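Local coordinates for Na Glutathione S-transferase 2 (Necator americanus, PDB 2ON5), which binds glutathione and, as a glutathione S-transferase, probably catalyses its conjugation to electrophilic compounds in a human hookworm, at residues Leu14-Arg19 and Glu199-Thr204; Gln37-His42 and Gly49-Leu54; Lys59-Ala62 and Ala66-Arg69; Asp93-Tyr98 and Ala161-Gly166. All blocks are in the same frame, centred on the assembly; numbering follows the deposited sequence.

How the contacts relate
Contacts 2 and 3 belong to the thioredoxin-like glutathione-binding domain, contact 4 to the helical domain, and contact 1 ties the two together. Contact 2 grips the glycine end of glutathione, and Leu14 of contact 1 packs on the cysteine sulfur of the same molecule; these contacts lie about 17 Å apart between centres and meet where Leu14 CB lies 3.9 Å from Pro52 CD. Contact 3 continues the sheet from contact 2 through the probable hydrogen bond between Leu54 O and Leu61 N (2.8 Å). Contact 4 joins contact 1 through the salt bridge of Glu162 OE1 to Arg201 NH2 (2.8 Å), while its Asp97 reaches the glutathione held by the second subunit.

Contact 1: residues Leu14-Arg19 and Glu199-Thr204; sequences LAEPIR and ETRPET. With GSH (glutathione), chain V; EDO (1,2-ethanediol), chain O.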
# COMPACT_ATOMS: atom_id res chain seq x y z
N LEU A 14 -7.21 -2.93 11.38
CA LEU A 14 -6.12 -3.29 10.47
C LEU A 14 -5.38 -4.58 10.83
O LEU A 14 -4.64 -5.12 10.00
CB LEU A 14 -5.08 -2.17 10.41
CG LEU A 14 -5.49 -0.74 10.07
CD1 LEU A 14 -4.28 0.14 10.18
CD2 LEU A 14 -6.06 -0.67 8.66
N ALA A 15 -5.51 -5.03 12.08
CA ALA A 15 -4.82 -6.24 12.54
C ALA A 15 -5.53 -7.54 12.16
O ALA A 15 -4.90 -8.59 12.07
CB ALA A 15 -4.64 -6.20 14.05
N GLU A 16 -6.84 -7.46 11.95
CA GLU A 16 -7.63 -8.68 11.87
C GLU A 16 -7.21 -9.69 10.77
O GLU A 16 -7.09 -10.90 11.05
CB GLU A 16 -9.12 -8.37 11.86
CG GLU A 16 -10.02 -9.60 11.91
CD GLU A 16 -9.84 -10.48 13.17
OE1 GLU A 16 -9.28 -10.03 14.18
OE2 GLU A 16 -10.30 -11.62 13.12
N PRO A 17 -6.97 -9.21 9.53
CA PRO A 17 -6.48 -10.19 8.53
C PRO A 17 -5.18 -10.87 8.94
O PRO A 17 -4.97 -12.01 8.57
CB PRO A 17 -6.29 -9.34 7.26
CG PRO A 17 -7.25 -8.14 7.46
CD PRO A 17 -7.17 -7.87 8.95
N ILE A 18 -4.33 -10.19 9.71
CA ILE A 18 -3.04 -10.75 10.16
C ILE A 18 -3.33 -11.85 11.19
O ILE A 18 -2.76 -12.95 11.15
CB ILE A 18 -2.14 -9.66 10.77
CG1 ILE A 18 -1.65 -8.67 9.70
CG2 ILE A 18 -0.95 -10.26 11.53
CD1 ILE A 18 -1.40 -7.24 10.26
N ARG A 19 -4.23 -11.55 12.12
CA ARG A 19 -4.65 -12.57 13.07
C ARG A 19 -5.22 -13.81 12.33
O ARG A 19 -5.11 -14.94 12.81
CB ARG A 19 -5.69 -12.03 14.05
CG ARG A 19 -5.22 -10.84 14.87
CD ARG A 19 -6.17 -10.57 16.05
NE ARG A 19 -5.86 -9.33 16.73
CZ ARG A 19 -6.58 -8.22 16.63
NH1 ARG A 19 -7.62 -8.20 15.83
NH2 ARG A 19 -6.22 -7.13 17.31
N GLU A 199 -15.42 -17.82 15.66
CA GLU A 199 -16.25 -18.27 16.80
C GLU A 199 -15.70 -17.88 18.17
O GLU A 199 -16.47 -17.77 19.14
CB GLU A 199 -16.43 -19.78 16.76
CG GLU A 199 -17.32 -20.21 15.64
CD GLU A 199 -17.32 -21.70 15.40
OE1 GLU A 199 -18.26 -22.18 14.69
OE2 GLU A 199 -16.39 -22.39 15.87
N THR A 200 -14.39 -17.71 18.27
CA THR A 200 -13.73 -17.52 19.57
C THR A 200 -13.06 -16.15 19.78
O THR A 200 -12.69 -15.80 20.92
CB THR A 200 -12.69 -18.64 19.84
OG1 THR A 200 -11.66 -18.59 18.85
CG2 THR A 200 -13.35 -20.02 19.76
N ARG A 201 -12.90 -15.37 18.70
CA ARG A 201 -12.24 -14.06 18.81
C ARG A 201 -13.06 -13.08 19.67
O ARG A 201 -14.27 -13.21 19.76
CB ARG A 201 -11.97 -13.48 17.42
CG ARG A 201 -13.20 -13.00 16.70
CD ARG A 201 -12.88 -12.42 15.31
NE ARG A 201 -14.15 -12.18 14.60
CZ ARG A 201 -14.23 -11.69 13.38
NH1 ARG A 201 -15.42 -11.53 12.82
NH2 ARG A 201 -13.13 -11.35 12.70
N PRO A 202 -12.40 -12.08 20.30
CA PRO A 202 -13.18 -11.11 21.09
C PRO A 202 -14.23 -10.35 20.26
O PRO A 202 -13.99 -9.99 19.09
CB PRO A 202 -12.11 -10.13 21.60
CG PRO A 202 -10.82 -10.93 21.58
CD PRO A 202 -10.95 -11.81 20.38
N GLU A 203 -15.40 -10.14 20.86
CA GLU A 203 -16.42 -9.34 20.22
C GLU A 203 -16.08 -7.87 20.43
O GLU A 203 -16.02 -7.39 21.56
CB GLU A 203 -17.82 -9.67 20.77
CG GLU A 203 -18.93 -9.09 19.91
CD GLU A 203 -19.19 -9.94 18.69
OE1 GLU A 203 -19.36 -9.38 17.57
OE2 GLU A 203 -19.20 -11.19 18.84
N THR A 204 -15.80 -7.16 19.33
CA THR A 204 -15.44 -5.74 19.42
C THR A 204 -16.20 -4.95 18.35
O THR A 204 -16.57 -5.51 17.31
CB THR A 204 -13.91 -5.52 19.24
OG1 THR A 204 -13.55 -5.88 17.90
CG2 THR A 204 -13.11 -6.35 20.25
N1 GSH V . -0.74 2.37 6.54
CA1 GSH V . -1.41 2.04 7.82
C1 GSH V . -1.31 0.54 8.08
O11 GSH V . -1.91 -0.17 7.24
O12 GSH V . -0.70 -0.01 9.04
CB1 GSH V . -0.97 2.94 8.98
CG1 GSH V . -1.40 2.42 10.35
CD1 GSH V . -2.33 3.36 11.12
OE1 GSH V . -3.05 4.42 10.48
N2 GSH V . -2.39 3.08 12.42
CA2 GSH V . -3.46 3.37 13.36
C2 GSH V . -2.88 3.98 14.62
O2 GSH V . -1.55 3.73 15.04
CB2 GSH V . -4.20 2.09 13.70
SG2 GSH V . -5.80 1.85 12.87
N3 GSH V . -3.67 4.81 15.30
CA3 GSH V . -3.17 5.55 16.44
C3 GSH V . -2.13 6.61 16.14
O31 GSH V . -1.88 6.95 14.96
O32 GSH V . -1.51 7.18 17.07
C1 EDO O . -4.82 -5.12 5.98
O1 EDO O . -4.86 -4.06 6.95
C2 EDO O . -3.61 -6.00 6.24
O2 EDO O . -3.77 -6.49 7.57
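Glu16 and Arg201 meet in a salt bridge, Arg201 NH2 donating to Glu16 OE2 at 2.9 Å with an N-H...O angle of 155°. The acceptor lies in the guanidinium plane, at its edge, yet the donor comes down on OE2 from above the carboxylate, the two planes being turned 61° apart. Glu16 reaches out with CG anti to its backbone N (chi1 -174°) and then bends at chi2; the Arg201 chain that meets it is straight along its aliphatic part. The other carboxylate oxygen, OE1, accepts from Arg19 NH1 at 3.0 Å, nearly along its C-O axis, so one carboxylate joins two arginines in a network and its rotation is probably fixed. Trp197 adds an N-H to Glu16 OE2, Glu162 shares Arg201 NH2, and Asp31 pairs with Arg19. At the start of 14-19, Leu14 CD1 touches the glutathione sulfur SG2 at 3.5 Å, and Leu14 O accepts from both hydroxyls of a 1,2-ethanediol, probably from the crystallisation liquor. The bridge thus joins the start of helix 16-25, in the glutathione-binding domain, to the residue that follows helix 192-200, with helix 155-168 packed beside Glu16 and strand 4-9 against Ala15 and Arg19.

Contact 2: residues Gln37-His42 and Gly49-Leu54; sequences QEWPKH and GQIPVL. With GSH (glutathione), chain V.
Backbones stay well apart, Trp39 and Ile51 being the nearest pair at 9.4 Å between CA atoms, with Gln37-Lys41 helical in phi/psi but lacking the regular bonds and Gly49-Leu54 running through a cis peptide bond before Pro52 into strand 53-56. The gap is bridged by the Trp39 indole. Ile51 CD1 sits over one face of its six-membered ring as a CH-pi contact, 3.9 Å from the centroid and 17° off the normal, while CG2 comes to 3.5 Å from CZ3. A chi1 of 46° tucks Ile51 CG1 in between the two backbone branches, and the extended chi2 beyond it lays CD1 over the indole. At the ring's edge Gly49 O lies 3.4 Å from CZ2. This is the glutathione site of the thioredoxin-like domain, whose cis-proline is a hallmark of the fold: Ile51 N donates to the cysteinyl carbonyl O2 of glutathione at 2.9 Å, and glutathione N2 returns a weak bond to Ile51 O, in the manner of a short antiparallel pairing. The glycine carboxylate is held at both oxygens, O32 by Trp39 NE1 (3.0 Å, 167°) in the indole plane and O31 by Gln50 NE2 at 2.6 Å. Phe9 meets Trp39 edge-to-face. Within 37-42, His42 NE2 donates to Glu38 OE1 at 2.8 Å, four residues back, and His42 ND1 is bonded to Glu45.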
# COMPACT_ATOMS: atom_id res chain seq x y z
N GLN A 37 -6.99 4.58 25.55
CA GLN A 37 -6.41 5.28 26.70
C GLN A 37 -4.94 4.87 26.93
O GLN A 37 -4.10 5.69 27.30
CB GLN A 37 -7.26 5.03 27.96
CG GLN A 37 -6.87 5.84 29.17
CD GLN A 37 -7.96 5.88 30.29
OE1 GLN A 37 -8.73 6.84 30.40
NE2 GLN A 37 -7.99 4.84 31.11
N GLU A 38 -4.64 3.58 26.72
CA GLU A 38 -3.33 3.04 27.08
C GLU A 38 -2.33 3.27 25.94
O GLU A 38 -1.13 3.41 26.16
CB GLU A 38 -3.45 1.54 27.40
CG GLU A 38 -2.13 0.79 27.69
CD GLU A 38 -1.42 1.26 28.94
OE1 GLU A 38 -0.20 0.98 29.07
OE2 GLU A 38 -2.08 1.89 29.80
N TRP A 39 -2.86 3.31 24.72
CA TRP A 39 -2.00 3.34 23.52
C TRP A 39 -0.93 4.45 23.45
O TRP A 39 0.25 4.15 23.19
CB TRP A 39 -2.84 3.23 22.23
CG TRP A 39 -2.15 3.82 21.01
CD1 TRP A 39 -2.55 4.91 20.30
CD2 TRP A 39 -0.92 3.37 20.41
NE1 TRP A 39 -1.66 5.16 19.27
CE2 TRP A 39 -0.65 4.23 19.32
CE3 TRP A 39 -0.03 2.32 20.68
CZ2 TRP A 39 0.47 4.07 18.49
CZ3 TRP A 39 1.09 2.16 19.85
CH2 TRP A 39 1.32 3.04 18.77
N PRO A 40 -1.32 5.74 23.65
CA PRO A 40 -0.38 6.84 23.33
C PRO A 40 1.00 6.77 23.95
O PRO A 40 1.97 7.14 23.29
CB PRO A 40 -1.11 8.10 23.81
CG PRO A 40 -2.59 7.72 23.63
CD PRO A 40 -2.64 6.27 24.05
N LYS A 41 1.09 6.30 25.18
CA LYS A 41 2.38 6.24 25.85
C LYS A 41 3.31 5.20 25.23
O LYS A 41 4.51 5.19 25.56
CB LYS A 41 2.22 5.92 27.33
CG LYS A 41 1.67 4.52 27.63
CD LYS A 41 1.35 4.38 29.11
CE LYS A 41 2.65 4.33 29.93
NZ LYS A 41 2.35 4.16 31.38
N HIS A 42 2.77 4.34 24.37
CA HIS A 42 3.58 3.32 23.68
C HIS A 42 3.97 3.70 22.24
O HIS A 42 4.67 2.94 21.59
CB HIS A 42 2.86 1.98 23.66
CG HIS A 42 2.50 1.49 25.03
ND1 HIS A 42 3.41 0.88 25.86
CD2 HIS A 42 1.34 1.57 25.72
CE1 HIS A 42 2.82 0.57 27.00
NE2 HIS A 42 1.56 0.98 26.95
N GLY A 49 5.59 5.19 14.87
CA GLY A 49 4.69 5.73 15.91
C GLY A 49 3.25 5.28 15.75
O GLY A 49 2.32 5.91 16.27
N GLN A 50 3.07 4.14 15.07
CA GLN A 50 1.73 3.60 14.77
C GLN A 50 1.66 2.08 14.94
O GLN A 50 2.69 1.41 15.09
CB GLN A 50 1.29 4.00 13.36
CG GLN A 50 0.90 5.48 13.26
CD GLN A 50 -0.09 5.76 12.15
OE1 GLN A 50 0.24 5.69 10.97
NE2 GLN A 50 -1.32 6.10 12.52
N ILE A 51 0.42 1.58 14.93
CA ILE A 51 0.11 0.14 14.99
C ILE A 51 -0.85 -0.25 13.83
O ILE A 51 -1.61 0.61 13.37
CB ILE A 51 -0.47 -0.26 16.39
CG1 ILE A 51 -1.56 0.74 16.87
CG2 ILE A 51 0.66 -0.36 17.43
CD1 ILE A 51 -2.12 0.40 18.23
N PRO A 52 -0.87 -1.55 13.40
CA PRO A 52 -0.23 -2.71 14.05
C PRO A 52 1.29 -2.80 13.86
O PRO A 52 1.83 -2.31 12.86
CB PRO A 52 -0.93 -3.91 13.39
CG PRO A 52 -1.21 -3.39 11.93
CD PRO A 52 -1.61 -1.92 12.17
N VAL A 53 1.96 -3.47 14.80
CA VAL A 53 3.37 -3.81 14.63
C VAL A 53 3.57 -5.27 15.01
O VAL A 53 3.06 -5.73 16.06
CB VAL A 53 4.31 -2.92 15.50
CG1 VAL A 53 5.79 -3.41 15.46
CG2 VAL A 53 4.21 -1.48 15.06
N LEU A 54 4.28 -5.99 14.13
CA LEU A 54 4.66 -7.38 14.37
C LEU A 54 6.07 -7.42 14.97
O LEU A 54 6.94 -6.67 14.56
CB LEU A 54 4.63 -8.21 13.06
CG LEU A 54 5.07 -9.70 13.15
CD1 LEU A 54 3.98 -10.55 13.82
CD2 LEU A 54 5.43 -10.30 11.80
N1 GSH V . -0.74 2.37 6.54
CA1 GSH V . -1.41 2.04 7.82
C1 GSH V . -1.31 0.54 8.08
O11 GSH V . -1.91 -0.17 7.24
O12 GSH V . -0.70 -0.01 9.04
CB1 GSH V . -0.97 2.94 8.98
CG1 GSH V . -1.40 2.42 10.35
CD1 GSH V . -2.33 3.36 11.12
OE1 GSH V . -3.05 4.42 10.48
N2 GSH V . -2.39 3.08 12.42
CA2 GSH V . -3.46 3.37 13.36
C2 GSH V . -2.88 3.98 14.62
O2 GSH V . -1.55 3.73 15.04
CB2 GSH V . -4.20 2.09 13.70
SG2 GSH V . -5.80 1.85 12.87
N3 GSH V . -3.67 4.81 15.30
CA3 GSH V . -3.17 5.55 16.44
C3 GSH V . -2.13 6.61 16.14
O31 GSH V . -1.88 6.95 14.96
O32 GSH V . -1.51 7.18 17.07

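Contact 3: residues Lys59-Ala62 and Ala66-Arg69; sequences KQLA and AIAR
Leu61 and Ile67 carry the packing of the edge strand 59-62 against helix 64-75, which follows it directly in the thioredoxin-like domain. The two side chains run antiparallel alongside each other, Leu61 CG lying 4.0 Å from Ile67 CG1. Leu61 turns CG away from its backbone N (chi1 177°) and, with chi2 at 60°, brings CD2 to 3.9 Å from Ile67 CA, so its branch lies against the helix backbone; CD1 is more distant, 4.5 Å from Ala66 CB. Ile67 sets CG1 opposite its carbonyl carbon (chi1 -65°), and a nearly extended chi2 then carries CD1 back toward the strand, although its CB does not itself face that way. Ala66, by contrast, has its methyl directed toward the strand. The same residues extend the core: Ile67 also packs on Leu54 of the neighbouring strand and Ile18 of helix 16-25. Leu61 and Ala66 touch Ala86 and Asp89 of the second subunit, placing this layer at the dimer interface. Ala62 O is buried here without a hydrogen-bonding partner, and Ala66 CB lies 3.7 Å from it; the preceding carbonyl oxygen, Leu61 O, is met by Ile67 CD1 at 3.3 Å.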
# COMPACT_ATOMS: atom_id res chain seq x y z
N LYS A 59 12.36 -8.62 16.49
CA LYS A 59 12.55 -7.72 15.36
C LYS A 59 11.20 -7.10 14.96
O LYS A 59 10.25 -7.84 14.68
CB LYS A 59 13.12 -8.49 14.16
CG LYS A 59 14.56 -9.00 14.29
CD LYS A 59 15.06 -9.62 12.92
CE LYS A 59 14.19 -10.83 12.43
NZ LYS A 59 14.75 -11.54 11.19
N GLN A 60 11.10 -5.77 14.94
CA GLN A 60 9.83 -5.15 14.64
C GLN A 60 9.63 -4.99 13.13
O GLN A 60 10.56 -4.63 12.42
CB GLN A 60 9.73 -3.75 15.27
CG GLN A 60 9.56 -3.75 16.79
CD GLN A 60 9.46 -2.35 17.33
OE1 GLN A 60 8.50 -2.00 18.04
NE2 GLN A 60 10.44 -1.53 16.99
N LEU A 61 8.39 -5.23 12.69
CA LEU A 61 7.93 -4.94 11.34
C LEU A 61 6.61 -4.20 11.48
O LEU A 61 5.64 -4.77 12.01
CB LEU A 61 7.71 -6.23 10.56
CG LEU A 61 7.17 -6.10 9.15
CD1 LEU A 61 8.13 -5.26 8.22
CD2 LEU A 61 6.87 -7.50 8.58
N ALA A 62 6.60 -2.93 11.04
CA ALA A 62 5.38 -2.13 10.99
C ALA A 62 4.62 -2.23 9.64
O ALA A 62 5.08 -2.90 8.71
CB ALA A 62 5.71 -0.67 11.33
N ALA A 66 2.46 -4.70 4.87
CA ALA A 66 3.81 -5.29 4.87
C ALA A 66 3.81 -6.53 5.78
O ALA A 66 4.38 -7.58 5.44
CB ALA A 66 4.85 -4.29 5.32
N ILE A 67 3.15 -6.42 6.92
CA ILE A 67 3.03 -7.55 7.84
C ILE A 67 2.21 -8.68 7.22
O ILE A 67 2.61 -9.84 7.30
CB ILE A 67 2.36 -7.11 9.18
CG1 ILE A 67 3.29 -6.13 9.91
CG2 ILE A 67 2.09 -8.38 10.07
CD1 ILE A 67 2.55 -5.26 11.00
N ALA A 68 1.05 -8.36 6.64
CA ALA A 68 0.20 -9.39 6.05
C ALA A 68 0.96 -10.16 4.96
O ALA A 68 0.89 -11.39 4.91
CB ALA A 68 -1.11 -8.80 5.47
N ARG A 69 1.66 -9.43 4.10
CA ARG A 69 2.36 -10.06 2.94
C ARG A 69 3.51 -10.94 3.45
O ARG A 69 3.70 -12.06 2.97
CB ARG A 69 2.93 -9.00 2.00
CG ARG A 69 3.62 -9.58 0.71
CD ARG A 69 4.09 -8.45 -0.26
NE ARG A 69 2.95 -7.59 -0.55
CZ ARG A 69 2.72 -6.39 -0.03
NH1 ARG A 69 3.59 -5.82 0.79
NH2 ARG A 69 1.60 -5.76 -0.33

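Contact 4: residues Asp93-Tyr98 and Ala161-Gly166; sequences DQYKDY and AEHTSG. With GSH (glutathione), chain B; EDO (1,2-ethanediol), chain P.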
# COMPACT_ATOMS: atom_id res chain seq x y z
N ASP A 93 -3.95 -3.49 -2.73
CA ASP A 93 -3.74 -2.06 -2.89
C ASP A 93 -5.02 -1.34 -3.27
O ASP A 93 -5.28 -0.23 -2.78
CB ASP A 93 -2.64 -1.76 -3.91
CG ASP A 93 -1.25 -1.75 -3.30
OD1 ASP A 93 -1.12 -1.92 -2.06
OD2 ASP A 93 -0.27 -1.56 -4.06
N GLN A 94 -5.83 -1.94 -4.13
CA GLN A 94 -7.14 -1.33 -4.46
C GLN A 94 -8.07 -1.28 -3.21
O GLN A 94 -8.76 -0.27 -2.95
CB GLN A 94 -7.83 -2.07 -5.62
CG GLN A 94 -9.15 -1.39 -6.06
CD GLN A 94 -8.88 -0.12 -6.88
OE1 GLN A 94 -7.73 0.17 -7.24
NE2 GLN A 94 -9.93 0.65 -7.16
N TYR A 95 -8.08 -2.37 -2.46
CA TYR A 95 -8.73 -2.41 -1.13
C TYR A 95 -8.25 -1.27 -0.18
O TYR A 95 -9.07 -0.64 0.50
CB TYR A 95 -8.47 -3.76 -0.48
CG TYR A 95 -8.99 -3.84 0.96
CD1 TYR A 95 -10.35 -4.01 1.22
CD2 TYR A 95 -8.11 -3.73 2.05
CE1 TYR A 95 -10.84 -4.08 2.57
CE2 TYR A 95 -8.57 -3.80 3.40
CZ TYR A 95 -9.93 -3.97 3.64
OH TYR A 95 -10.41 -4.02 4.93
N LYS A 96 -6.94 -1.06 -0.11
CA LYS A 96 -6.35 -0.00 0.71
C LYS A 96 -6.84 1.38 0.25
O LYS A 96 -7.18 2.22 1.10
CB LYS A 96 -4.82 -0.04 0.68
CG LYS A 96 -4.18 1.03 1.54
CD LYS A 96 -2.66 0.90 1.55
CE LYS A 96 -2.14 1.13 2.95
NZ LYS A 96 -0.82 0.47 3.09
N ASP A 97 -6.88 1.60 -1.08
CA ASP A 97 -7.48 2.85 -1.64
C ASP A 97 -8.93 3.05 -1.19
O ASP A 97 -9.33 4.17 -0.81
CB ASP A 97 -7.43 2.84 -3.19
CG ASP A 97 -6.02 3.07 -3.76
OD1 ASP A 97 -5.84 2.93 -5.00
OD2 ASP A 97 -5.09 3.39 -2.98
N TYR A 98 -9.73 2.00 -1.27
CA TYR A 98 -11.15 2.04 -0.84
C TYR A 98 -11.28 2.36 0.64
O TYR A 98 -12.08 3.23 1.04
CB TYR A 98 -11.82 0.70 -1.16
CG TYR A 98 -13.12 0.40 -0.40
CD1 TYR A 98 -14.32 1.02 -0.77
CD2 TYR A 98 -13.13 -0.52 0.65
CE1 TYR A 98 -15.52 0.74 -0.08
CE2 TYR A 98 -14.31 -0.81 1.33
CZ TYR A 98 -15.50 -0.17 0.96
OH TYR A 98 -16.68 -0.45 1.64
N ALA A 161 -13.28 -10.21 2.83
CA ALA A 161 -14.29 -10.96 3.62
C ALA A 161 -14.45 -10.34 5.01
O ALA A 161 -15.58 -10.16 5.53
CB ALA A 161 -13.88 -12.46 3.74
N GLU A 162 -13.32 -10.01 5.63
CA GLU A 162 -13.36 -9.38 6.97
C GLU A 162 -14.05 -8.01 6.95
O GLU A 162 -14.94 -7.75 7.75
CB GLU A 162 -11.95 -9.28 7.59
CG GLU A 162 -11.87 -8.54 8.93
CD GLU A 162 -12.84 -9.07 9.98
OE1 GLU A 162 -12.98 -10.31 10.14
OE2 GLU A 162 -13.42 -8.24 10.69
N HIS A 163 -13.67 -7.17 5.99
CA HIS A 163 -14.31 -5.87 5.87
C HIS A 163 -15.80 -5.99 5.63
O HIS A 163 -16.60 -5.41 6.38
CB HIS A 163 -13.70 -5.04 4.70
CG HIS A 163 -14.46 -3.77 4.46
ND1 HIS A 163 -15.28 -3.59 3.37
CD2 HIS A 163 -14.57 -2.66 5.22
CE1 HIS A 163 -15.86 -2.40 3.46
NE2 HIS A 163 -15.45 -1.82 4.58
N THR A 164 -16.18 -6.71 4.57
CA THR A 164 -17.60 -6.71 4.20
C THR A 164 -18.48 -7.32 5.30
O THR A 164 -19.54 -6.76 5.62
CB THR A 164 -17.88 -7.39 2.86
OG1 THR A 164 -17.56 -8.78 2.93
CG2 THR A 164 -17.08 -6.72 1.73
N SER A 165 -18.01 -8.42 5.88
CA SER A 165 -18.78 -9.10 6.93
C SER A 165 -18.89 -8.22 8.17
O SER A 165 -19.95 -8.19 8.84
CB SER A 165 -18.16 -10.46 7.28
OG SER A 165 -16.91 -10.30 7.94
N GLY A 166 -17.81 -7.51 8.46
CA GLY A 166 -17.75 -6.58 9.60
C GLY A 166 -18.76 -5.46 9.48
O GLY A 166 -19.49 -5.18 10.44
N1 GSH B . -3.02 3.46 -5.48
CA1 GSH B . -2.61 4.25 -6.66
C1 GSH B . -1.41 3.57 -7.30
O11 GSH B . -1.30 3.18 -8.48
O12 GSH B . -0.43 3.42 -6.56
CB1 GSH B . -3.82 4.61 -7.54
CG1 GSH B . -3.54 4.96 -9.00
CD1 GSH B . -3.96 6.39 -9.35
OE1 GSH B . -4.47 7.28 -8.38
N2 GSH B . -3.80 6.74 -10.63
CA2 GSH B . -4.14 8.05 -11.14
C2 GSH B . -5.25 8.03 -12.17
O2 GSH B . -5.44 6.89 -12.96
CB2 GSH B . -2.88 8.61 -11.76
SG2 GSH B . -1.78 9.33 -10.52
N3 GSH B . -6.03 9.11 -12.30
CA3 GSH B . -6.95 9.27 -13.41
C3 GSH B . -8.33 8.68 -13.18
O31 GSH B . -9.20 8.73 -14.09
O32 GSH B . -8.64 8.15 -12.09
C1 EDO P . -7.96 -2.00 6.75
O1 EDO P . -9.11 -2.78 6.50
C2 EDO P . -6.87 -2.39 5.76
O2 EDO P . -6.58 -1.25 4.98
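Tyr98 turns its ring edge toward the face of His163 in an offset edge-to-face pair, centroids 5.0 Å apart and planes at 83°; the closest approach of its hydroxyl to the imidazole is modelled too tightly to be relied on. Tyr95 lies beside it, meeting His163 CB at its own ring edge, with Tyr95 OH 3.5 Å from that carbon. These rings join helices 82-101 and 155-168 in the all-helical domain of the glutathione transferase fold. Three residues apart, the two tyrosines leave their helix in adjacent directions: Tyr98 points toward 161-166, whereas Tyr95 brings only the end of its ring near. Each has CG anti to its backbone N, as has His163 (chi1 173°), which sends the imidazole across toward Tyr98. Tyr98 is further stacked on Phe132 and packed by Leu125 of helix 117-143. On either side of His163 in the sequence, Glu162 forms a salt bridge with Arg12 and Thr164 OG1 is hydrogen-bonded to Tyr175 OH. Helix 82-101 also serves the second subunit: Asp97 OD1 accepts from the amino nitrogen N1 of the glutathione bound there, at 2.9 Å, with a weak second bond to OD2. Ala161 O is shared by Ser165 N and Ser165 OG, one on each side of the carbonyl plane, the hydroxyl at 2.8 Å.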